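Local coordinates for kynurenine formamidase (Bacillus anthracis, PDB 4CZ1), which catalyses the zinc-dependent hydrolysis of N-formyl-L-kynurenine to L-kynurenine and formate, the second step of tryptophan breakdown through the kynurenine pathway, at residues 140-145 against 170-175; 47-52 against 199-204; 18-23 against 118-123. All coordinates share one frame; numbering follows the deposited sequence.

Overall arrangement
The three contacts surround a binuclear zinc site and the pocket that holds 2-aminoacetophenone. Contact 1 pairs two inner strands of the main sheet and delivers E173 to both zinc ions. Contact 2, its centre about 13 Å from that of contact 1, packs the loop carrying the zinc ligand H50 against the edge strand 199-201; the two meet where N174 ND2 lies 2.9 Å from G52 O, a probable hydrogen bond. Contact 3 supplies W20, one wall of the pocket; its centre is about 14 Å from that of contact 2 and about 19 Å from that of contact 1. S48 OG and D23 OD2, 2.8 Å apart, probably join contacts 2 and 3 by a hydrogen bond.

Contact 1 of 3, residues 140-145 against 170-175; sequences IRLIGV and HILENV. With ZN (zinc ion), chain E; ZN (zinc ion), chain F.
A beta-alpha-beta unit, strand 142-145, helix 159-166 and strand 170-173, brings its two parallel strands side by side here, and the second strand ends in the binuclear zinc site. The short strand axes approach to 4.8 Å at an angle of 17°. Backbone bonds alternate from one strand to the other: H170 N donates to R141 O at 2.8 Å in an almost straight bond, I143 N to H170 O, L172 N to I143 O, and V145 N to L172 O. V175 N adds a weak bond to V145 O just beyond the ladder. Within the ladder, G144 CA comes within 3.2 Å of L172 O as a CA-H...O contact.

L142, H170 and L172 project from one face of the sheet. Alongside H170 runs the side chain of R141, whose bends at chi2 and chi3 bring NH2 to 3.8 Å from H170 NE2, with guanidinium and ring almost perpendicular; R141 NE is hydrogen-bonded to S168 O. The far nitrogen of the histidine ring, ND1, is hydrogen-bonded to Y76 OH. I143, V145, I171 and E173 occupy the other face, with helix 159-166 packed over the two isoleucines. E173 extends beyond CG (chi2 166°) and its carboxylate bridges the metals: OE2 binds one zinc ion at 2.2 Å; OE1 binds the other at 2.5 Å and also leans to the first, at 2.7 Å.

Contact 2 of 3, residues 47-52 against 199-204; sequences MSIHTG and GSPVRA. With ZN (zinc ion), chain F; VNJ (2-aminoacetophenone), chain G.
I49 lays its CG2 methyl over the backbone of G199, 3.2 Å from G199 C and 3.4 Å from G199 CA, a tight fit. CG2 is anti to the backbone N of I49, while the other branch turns beside that N (chi1 -67°) and carries CD1 to within 3.6 Å of G199 O. Having no side chain, G199 admits this close approach. Farther along the strand, the ring of P201 is met by the M47 side chain, which crosses it obliquely and sets the CE methyl 4.0 Å from P201 CG; a bend at chi3 turns that methyl onto the proline.

The turn that ends strand 42-48 is pinned by its own polar groups. S48 OG accepts from H50 N in an ST turn, and T51 OG1 donates to S48 O at 2.8 Å. H50, at the centre of an inverse gamma turn, binds a zinc ion through ND1 at 2.3 Å. Its other ring nitrogen, NE2, is hydrogen-bonded to D198 OD2, and the zinc ion and D198 together set the ring's rotation. One ring face receives OAI of 2-aminoacetophenone, 3.3 Å from H50 CG, and the opposite face lies against I49 CG2.

H54, D56 and E173 complete the coordination of this zinc by protein. Strand 42-48 pairs antiparallel with strand 27-32 and, through M47, with an antiparallel strand of the second subunit, whereas strand 199-201 runs antiparallel to strand 54-56 at the edge of the main sheet.

Contact 3 of 3, residues 18-23 against 118-123; sequences ATWPGD and NEFPDI. With VNJ (2-aminoacetophenone), chain G.
Two irregular loops come together with A18 and N118 as the nearest CA pair, 4.7 Å apart, and the first then folds into a type II beta turn from W20 to D23, closed by D23 N bonding to W20 O at 2.9 Å. A18 pushes its methyl against the opposing backbone, with CB 3.4 Å from F120 N. Beyond it, F120 points to the first loop, its CG anti to the backbone N (chi1 -161°), and meets both W20 and P21; on the way its CD1 passes 3.2 Å from T19 O. CZ at its edge rests over the middle of the indole, 3.5 Å from W20 CD2, in an edge-to-face pair with planes inclined at 55°. One face of the phenyl ring takes two CH-pi contacts, from W20 CA and P21 CD.

W20 walls the ligand pocket and F120 backs it: W20 is a substrate-binding residue, and 2-aminoacetophenone lies over the indole face opposite F120, with W20 CH2 3.3 Å from ligand CAE. At the end of the turn D23 touches the acetyl methyl, D23 OD2 lying 3.2 Å from ligand CAH.

Contact 1 of 3, residues 140-145 against 170-175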
loop_
_atom_site.group_PDB
_atom_site.type_symbol
_atom_site.label_atom_id
_atom_site.label_comp_id
_atom_site.label_asym_id
_atom_site.label_seq_id
_atom_site.Cartn_x
_atom_site.Cartn_y
_atom_site.Cartn_z
ATOM N N ILE A 140 -9.535 -21.160 -3.894
ATOM C CA ILE A 140 -8.419 -20.245 -3.784
ATOM C C ILE A 140 -8.584 -19.032 -4.759
ATOM O O ILE A 140 -8.757 -19.204 -5.945
ATOM C CB ILE A 140 -7.063 -20.987 -3.921
ATOM C CG1 ILE A 140 -6.855 -21.817 -2.701
ATOM C CG2 ILE A 140 -5.924 -19.990 -4.053
ATOM C CD1 ILE A 140 -5.783 -22.882 -2.780
ATOM N N ARG A 141 -8.546 -17.834 -4.210
ATOM C CA ARG A 141 -8.735 -16.588 -4.930
ATOM C C ARG A 141 -7.418 -15.810 -5.154
ATOM O O ARG A 141 -7.390 -14.867 -5.922
ATOM C CB ARG A 141 -9.637 -15.683 -4.099
ATOM C CG ARG A 141 -10.949 -16.304 -3.680
ATOM C CD ARG A 141 -11.798 -16.827 -4.870
ATOM N NE ARG A 141 -11.791 -15.913 -6.026
ATOM C CZ ARG A 141 -12.307 -14.675 -6.022
ATOM N NH1 ARG A 141 -12.906 -14.161 -4.927
ATOM N NH2 ARG A 141 -12.209 -13.932 -7.127
ATOM N N LEU A 142 -6.344 -16.175 -4.461
ATOM C CA LEU A 142 -5.099 -15.452 -4.595
ATOM C C LEU A 142 -3.950 -16.387 -4.441
ATOM O O LEU A 142 -3.932 -17.216 -3.519
ATOM C CB LEU A 142 -5.014 -14.350 -3.534
ATOM C CG LEU A 142 -3.759 -13.455 -3.451
ATOM C CD1 LEU A 142 -4.196 -12.102 -2.893
ATOM C CD2 LEU A 142 -2.659 -14.022 -2.576
ATOM N N ILE A 143 -2.968 -16.217 -5.314
ATOM C CA ILE A 143 -1.749 -16.943 -5.240
ATOM C C ILE A 143 -0.581 -15.953 -5.210
ATOM O O ILE A 143 -0.596 -14.972 -5.915
ATOM C CB ILE A 143 -1.607 -17.925 -6.407
ATOM C CG1 ILE A 143 -0.369 -18.784 -6.260
ATOM C CG2 ILE A 143 -1.480 -17.236 -7.742
ATOM C CD1 ILE A 143 -0.646 -19.984 -5.385
ATOM N N GLY A 144 0.428 -16.272 -4.402
ATOM C CA GLY A 144 1.596 -15.453 -4.237
ATOM C C GLY A 144 2.841 -16.252 -4.345
ATOM O O GLY A 144 2.855 -17.391 -3.945
ATOM N N VAL A 145 3.891 -15.671 -4.926
ATOM C CA VAL A 145 5.168 -16.308 -5.112
ATOM C C VAL A 145 6.296 -15.421 -4.749
ATOM O O VAL A 145 6.208 -14.207 -4.913
ATOM C CB VAL A 145 5.385 -16.748 -6.591
ATOM C CG1 VAL A 145 4.304 -17.725 -6.992
ATOM C CG2 VAL A 145 5.383 -15.567 -7.575
ATOM N N HIS A 170 -6.190 -14.254 -8.323
ATOM C CA HIS A 170 -5.444 -13.004 -8.399
ATOM C C HIS A 170 -4.005 -13.304 -8.122
ATOM O O HIS A 170 -3.691 -14.391 -7.639
ATOM C CB HIS A 170 -6.028 -12.018 -7.396
ATOM C CG HIS A 170 -7.432 -11.604 -7.722
ATOM N ND1 HIS A 170 -7.795 -10.299 -7.925
ATOM C CD2 HIS A 170 -8.543 -12.338 -7.988
ATOM C CE1 HIS A 170 -9.089 -10.236 -8.183
ATOM N NE2 HIS A 170 -9.559 -11.465 -8.245
ATOM N N ILE A 171 -3.110 -12.342 -8.449
ATOM C CA ILE A 171 -1.695 -12.619 -8.474
ATOM C C ILE A 171 -0.857 -11.652 -7.669
ATOM O O ILE A 171 -1.106 -10.437 -7.762
ATOM C CB ILE A 171 -1.158 -12.570 -9.887
ATOM C CG1 ILE A 171 -1.825 -13.674 -10.738
ATOM C CG2 ILE A 171 0.339 -12.814 -9.878
ATOM C CD1 ILE A 171 -1.557 -13.488 -12.245
ATOM N N LEU A 172 0.101 -12.196 -6.903
ATOM C CA LEU A 172 1.001 -11.405 -6.044
ATOM C C LEU A 172 2.377 -11.930 -6.241
ATOM O O LEU A 172 2.591 -13.141 -6.131
ATOM C CB LEU A 172 0.581 -11.518 -4.558
ATOM C CG LEU A 172 1.476 -11.063 -3.431
ATOM C CD1 LEU A 172 1.726 -9.558 -3.440
ATOM C CD2 LEU A 172 0.791 -11.379 -2.086
ATOM N N GLU A 173 3.315 -11.042 -6.545
ATOM C CA GLU A 173 4.675 -11.405 -6.899
ATOM C C GLU A 173 5.689 -10.653 -6.009
ATOM O O GLU A 173 5.431 -9.593 -5.547
ATOM C CB GLU A 173 4.941 -11.098 -8.362
ATOM C CG GLU A 173 4.049 -11.907 -9.298
ATOM C CD GLU A 173 3.997 -11.447 -10.708
ATOM O OE1 GLU A 173 4.202 -10.230 -10.969
ATOM O OE2 GLU A 173 3.702 -12.325 -11.617
ATOM N N ASN A 174 6.835 -11.279 -5.851
ATOM C CA ASN A 174 7.993 -10.795 -5.123
ATOM C C ASN A 174 7.817 -10.661 -3.634
ATOM O O ASN A 174 8.321 -9.697 -3.057
ATOM C CB ASN A 174 8.505 -9.473 -5.691
ATOM C CG ASN A 174 9.233 -9.630 -6.994
ATOM O OD1 ASN A 174 9.976 -10.589 -7.224
ATOM N ND2 ASN A 174 9.144 -8.600 -7.810
ATOM N N VAL A 175 7.084 -11.607 -2.999
ATOM C CA VAL A 175 6.964 -11.607 -1.538
ATOM C C VAL A 175 8.259 -12.188 -1.014
ATOM O O VAL A 175 8.997 -12.885 -1.748
ATOM C CB VAL A 175 5.729 -12.365 -0.973
ATOM C CG1 VAL A 175 4.444 -11.684 -1.397
ATOM C CG2 VAL A 175 5.709 -13.809 -1.459
HETATM ZN ZN ZN E . 3.041 -10.957 -13.260
HETATM ZN ZN ZN F . 3.738 -8.096 -12.169
HETATM O O HOH W 1 4.751 -12.011 -14.071
HETATM O O HOH W 2 4.132 -9.293 -14.309
HETATM O O HOH W 3 5.962 -8.722 -12.413
#

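Contact 2 of 3, residues 47-52 against 199-204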
loop_
_atom_site.group_PDB
_atom_site.type_symbol
_atom_site.label_atom_id
_atom_site.label_comp_id
_atom_site.label_asym_id
_atom_site.label_seq_id
_atom_site.Cartn_x
_atom_site.Cartn_y
_atom_site.Cartn_z
ATOM N N MET A 47 8.750 5.000 -10.785
ATOM C CA MET A 47 8.923 3.528 -10.848
ATOM C C MET A 47 8.012 2.874 -11.875
ATOM O O MET A 47 6.929 3.405 -12.253
ATOM C CB MET A 47 8.664 2.907 -9.474
ATOM C CG MET A 47 7.223 3.067 -8.928
ATOM S SD MET A 47 6.986 2.552 -7.180
ATOM C CE MET A 47 7.370 0.806 -7.279
ATOM N N SER A 48 8.458 1.708 -12.298
ATOM C CA SER A 48 7.558 0.699 -12.839
ATOM C C SER A 48 6.647 0.072 -11.745
ATOM O O SER A 48 7.045 -0.286 -10.663
ATOM C CB SER A 48 8.353 -0.473 -13.462
ATOM O OG SER A 48 7.464 -1.503 -13.859
ATOM N N ILE A 49 5.404 -0.107 -12.138
ATOM C CA ILE A 49 4.399 -0.852 -11.402
ATOM C C ILE A 49 4.932 -2.190 -10.956
ATOM O O ILE A 49 4.668 -2.573 -9.809
ATOM C CB ILE A 49 3.166 -1.114 -12.283
ATOM C CG1 ILE A 49 2.434 0.200 -12.593
ATOM C CG2 ILE A 49 2.235 -2.118 -11.617
ATOM C CD1 ILE A 49 1.882 0.883 -11.380
ATOM N N HIS A 50 5.705 -2.878 -11.826
ATOM C CA HIS A 50 6.068 -4.226 -11.492
ATOM C C HIS A 50 7.430 -4.289 -10.804
ATOM O O HIS A 50 8.292 -5.120 -11.146
ATOM C CB HIS A 50 5.957 -5.140 -12.742
ATOM C CG HIS A 50 4.589 -5.113 -13.383
ATOM N ND1 HIS A 50 3.601 -6.042 -13.100
ATOM C CD2 HIS A 50 4.002 -4.211 -14.205
ATOM C CE1 HIS A 50 2.496 -5.756 -13.763
ATOM N NE2 HIS A 50 2.707 -4.643 -14.423
ATOM N N THR A 51 7.614 -3.483 -9.768
ATOM C CA THR A 51 8.874 -3.445 -9.061
ATOM C C THR A 51 8.631 -3.880 -7.632
ATOM O O THR A 51 7.702 -3.404 -7.033
ATOM C CB THR A 51 9.403 -1.996 -9.004
ATOM O OG1 THR A 51 9.501 -1.528 -10.329
ATOM C CG2 THR A 51 10.836 -1.896 -8.346
ATOM N N GLY A 52 9.564 -4.636 -7.069
ATOM C CA GLY A 52 9.397 -5.102 -5.707
ATOM C C GLY A 52 8.147 -5.908 -5.529
ATOM O O GLY A 52 7.646 -6.464 -6.496
ATOM N N GLY A 199 -1.356 -2.848 -12.439
ATOM C CA GLY A 199 -0.884 -3.483 -11.261
ATOM C C GLY A 199 -0.632 -2.437 -10.196
ATOM O O GLY A 199 -0.885 -1.282 -10.427
ATOM N N SER A 200 -0.159 -2.832 -9.015
ATOM C CA SER A 200 0.243 -1.867 -8.008
ATOM C C SER A 200 1.261 -2.434 -7.063
ATOM O O SER A 200 1.143 -3.587 -6.653
ATOM C CB SER A 200 -0.988 -1.471 -7.200
ATOM O OG SER A 200 -0.568 -0.745 -6.038
ATOM N N PRO A 201 2.248 -1.656 -6.654
ATOM C CA PRO A 201 3.038 -2.155 -5.553
ATOM C C PRO A 201 2.174 -2.154 -4.292
ATOM O O PRO A 201 1.134 -1.517 -4.279
ATOM C CB PRO A 201 4.165 -1.153 -5.433
ATOM C CG PRO A 201 3.652 0.081 -6.033
ATOM C CD PRO A 201 2.776 -0.367 -7.163
ATOM N N VAL A 202 2.541 -3.007 -3.355
ATOM C CA VAL A 202 1.829 -3.207 -2.118
ATOM C C VAL A 202 2.827 -3.329 -0.990
ATOM O O VAL A 202 3.992 -3.575 -1.216
ATOM C CB VAL A 202 0.877 -4.446 -2.160
ATOM C CG1 VAL A 202 -0.030 -4.402 -3.400
ATOM C CG2 VAL A 202 1.646 -5.729 -2.204
ATOM N N ARG A 203 2.363 -3.116 0.222
ATOM C CA ARG A 203 3.060 -3.589 1.390
ATOM C C ARG A 203 2.356 -4.842 1.835
ATOM O O ARG A 203 1.264 -4.827 2.382
ATOM C CB ARG A 203 2.986 -2.544 2.511
ATOM C CG ARG A 203 3.874 -2.834 3.705
ATOM C CD ARG A 203 5.274 -2.630 3.323
ATOM N NE ARG A 203 6.251 -2.779 4.396
ATOM C CZ ARG A 203 6.622 -1.831 5.221
ATOM N NH1 ARG A 203 6.011 -0.657 5.193
ATOM N NH2 ARG A 203 7.594 -2.072 6.084
ATOM N N ALA A 204 3.018 -5.967 1.593
ATOM C CA ALA A 204 2.562 -7.247 2.032
ATOM C C ALA A 204 3.052 -7.500 3.454
ATOM O O ALA A 204 4.239 -7.422 3.729
ATOM C CB ALA A 204 3.077 -8.326 1.109
HETATM ZN ZN ZN F . 3.738 -8.096 -12.169
HETATM C CAH VNJ G . 7.888 -5.528 -16.891
HETATM C CAG VNJ G . 6.769 -6.577 -16.882
HETATM O OAI VNJ G . 5.800 -6.412 -16.140
HETATM C CAA VNJ G . 6.939 -7.715 -17.711
HETATM C CAB VNJ G . 7.576 -7.585 -18.964
HETATM C CAC VNJ G . 7.772 -8.694 -19.796
HETATM C CAD VNJ G . 7.330 -9.960 -19.370
HETATM C CAE VNJ G . 6.696 -10.114 -18.133
HETATM C CAF VNJ G . 6.505 -8.996 -17.302
HETATM N NAJ VNJ G . 5.896 -9.131 -16.095
HETATM O O HOH W 2 4.132 -9.293 -14.309
HETATM O O HOH W 3 5.962 -8.722 -12.413
#

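Contact 3 of 3, residues 18-23 against 118-123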
loop_
_atom_site.group_PDB
_atom_site.type_symbol
_atom_site.label_atom_id
_atom_site.label_comp_id
_atom_site.label_asym_id
_atom_site.label_seq_id
_atom_site.Cartn_x
_atom_site.Cartn_y
_atom_site.Cartn_z
ATOM N N ALA A 18 16.210 -4.195 -8.207
ATOM C CA ALA A 18 16.196 -4.621 -9.618
ATOM C C ALA A 18 14.860 -4.322 -10.235
ATOM O O ALA A 18 13.855 -4.269 -9.556
ATOM C CB ALA A 18 16.472 -6.105 -9.714
ATOM N N THR A 19 14.848 -4.205 -11.548
ATOM C CA THR A 19 13.633 -4.125 -12.331
ATOM C C THR A 19 13.702 -5.154 -13.476
ATOM O O THR A 19 14.707 -5.786 -13.665
ATOM C CB THR A 19 13.424 -2.710 -12.924
ATOM O OG1 THR A 19 14.565 -2.347 -13.701
ATOM C CG2 THR A 19 13.292 -1.689 -11.823
ATOM N N TRP A 20 12.600 -5.341 -14.188
ATOM C CA TRP A 20 12.565 -6.095 -15.455
ATOM C C TRP A 20 13.478 -5.374 -16.441
ATOM O O TRP A 20 13.503 -4.140 -16.451
ATOM C CB TRP A 20 11.137 -6.106 -16.053
ATOM C CG TRP A 20 10.288 -7.226 -15.467
ATOM C CD1 TRP A 20 9.598 -7.196 -14.296
ATOM C CD2 TRP A 20 10.095 -8.517 -16.030
ATOM N NE1 TRP A 20 8.971 -8.407 -14.102
ATOM C CE2 TRP A 20 9.273 -9.231 -15.165
ATOM C CE3 TRP A 20 10.552 -9.129 -17.193
ATOM C CZ2 TRP A 20 8.926 -10.549 -15.394
ATOM C CZ3 TRP A 20 10.155 -10.429 -17.460
ATOM C CH2 TRP A 20 9.367 -11.121 -16.563
ATOM N N PRO A 21 14.223 -6.132 -17.272
ATOM C CA PRO A 21 15.169 -5.542 -18.242
ATOM C C PRO A 21 14.571 -4.459 -19.130
ATOM O O PRO A 21 13.497 -4.611 -19.727
ATOM C CB PRO A 21 15.622 -6.764 -19.084
ATOM C CG PRO A 21 15.324 -7.949 -18.261
ATOM C CD PRO A 21 14.243 -7.594 -17.281
ATOM N N GLY A 22 15.230 -3.313 -19.185
ATOM C CA GLY A 22 14.737 -2.197 -19.994
ATOM C C GLY A 22 13.582 -1.421 -19.392
ATOM O O GLY A 22 13.160 -0.413 -19.971
ATOM N N ASP A 23 13.018 -1.896 -18.284
ATOM C CA ASP A 23 11.817 -1.283 -17.649
ATOM C C ASP A 23 12.288 -0.051 -16.876
ATOM O O ASP A 23 13.467 0.068 -16.589
ATOM C CB ASP A 23 11.188 -2.319 -16.696
ATOM C CG ASP A 23 9.718 -2.018 -16.364
ATOM O OD1 ASP A 23 9.215 -0.974 -16.792
ATOM O OD2 ASP A 23 9.089 -2.825 -15.651
ATOM N N ASN A 118 17.972 -6.985 -5.169
ATOM C CA ASN A 118 18.805 -6.060 -5.938
ATOM C C ASN A 118 19.276 -6.621 -7.271
ATOM O O ASN A 118 19.899 -5.915 -8.022
ATOM C CB ASN A 118 19.966 -5.520 -5.085
ATOM C CG ASN A 118 19.485 -4.599 -3.958
ATOM O OD1 ASN A 118 18.290 -4.298 -3.820
ATOM N ND2 ASN A 118 20.417 -4.173 -3.132
ATOM N N GLU A 119 19.009 -7.894 -7.551
ATOM C CA GLU A 119 19.437 -8.502 -8.817
ATOM C C GLU A 119 18.203 -9.059 -9.505
ATOM O O GLU A 119 17.373 -9.668 -8.845
ATOM C CB GLU A 119 20.419 -9.638 -8.550
ATOM C CG GLU A 119 21.801 -9.228 -8.071
ATOM C CD GLU A 119 22.654 -10.462 -7.769
ATOM O OE1 GLU A 119 22.353 -11.540 -8.372
ATOM O OE2 GLU A 119 23.598 -10.383 -6.941
ATOM N N PHE A 120 18.102 -8.903 -10.815
ATOM C CA PHE A 120 17.047 -9.583 -11.532
ATOM C C PHE A 120 17.529 -10.989 -11.909
ATOM O O PHE A 120 18.606 -11.144 -12.438
ATOM C CB PHE A 120 16.601 -8.823 -12.774
ATOM C CG PHE A 120 15.219 -9.245 -13.280
ATOM C CD1 PHE A 120 14.093 -8.804 -12.662
ATOM C CD2 PHE A 120 15.086 -10.116 -14.364
ATOM C CE1 PHE A 120 12.849 -9.157 -13.104
ATOM C CE2 PHE A 120 13.821 -10.468 -14.841
ATOM C CZ PHE A 120 12.711 -9.988 -14.196
ATOM N N PRO A 121 16.751 -12.023 -11.569
ATOM C CA PRO A 121 17.195 -13.405 -11.869
ATOM C C PRO A 121 17.296 -13.761 -13.369
ATOM O O PRO A 121 16.654 -13.145 -14.190
ATOM C CB PRO A 121 16.105 -14.279 -11.211
ATOM C CG PRO A 121 14.905 -13.433 -11.189
ATOM C CD PRO A 121 15.384 -12.005 -11.036
ATOM N N ASP A 122 18.138 -14.756 -13.687
ATOM C CA ASP A 122 18.286 -15.316 -15.052
ATOM C C ASP A 122 17.201 -16.355 -15.327
ATOM O O ASP A 122 16.718 -16.480 -16.444
ATOM C CB ASP A 122 19.649 -16.005 -15.185
ATOM C CG ASP A 122 20.835 -15.025 -15.165
ATOM O OD1 ASP A 122 20.690 -13.891 -15.721
ATOM O OD2 ASP A 122 21.914 -15.412 -14.600
ATOM N N ILE A 123 16.848 -17.122 -14.287
ATOM C CA ILE A 123 15.845 -18.193 -14.386
ATOM C C ILE A 123 15.070 -18.336 -13.079
ATOM O O ILE A 123 15.651 -18.277 -12.011
ATOM C CB ILE A 123 16.518 -19.544 -14.713
ATOM C CG1 ILE A 123 15.445 -20.617 -14.966
ATOM C CG2 ILE A 123 17.485 -19.961 -13.594
ATOM C CD1 ILE A 123 16.026 -21.957 -15.383
HETATM C CAH VNJ G . 7.888 -5.528 -16.891
HETATM C CAG VNJ G . 6.769 -6.577 -16.882
HETATM O OAI VNJ G . 5.800 -6.412 -16.140
HETATM C CAA VNJ G . 6.939 -7.715 -17.711
HETATM C CAB VNJ G . 7.576 -7.585 -18.964
HETATM C CAC VNJ G . 7.772 -8.694 -19.796
HETATM C CAD VNJ G . 7.330 -9.960 -19.370
HETATM C CAE VNJ G . 6.696 -10.114 -18.133
HETATM C CAF VNJ G . 6.505 -8.996 -17.302
HETATM N NAJ VNJ G . 5.896 -9.131 -16.095
#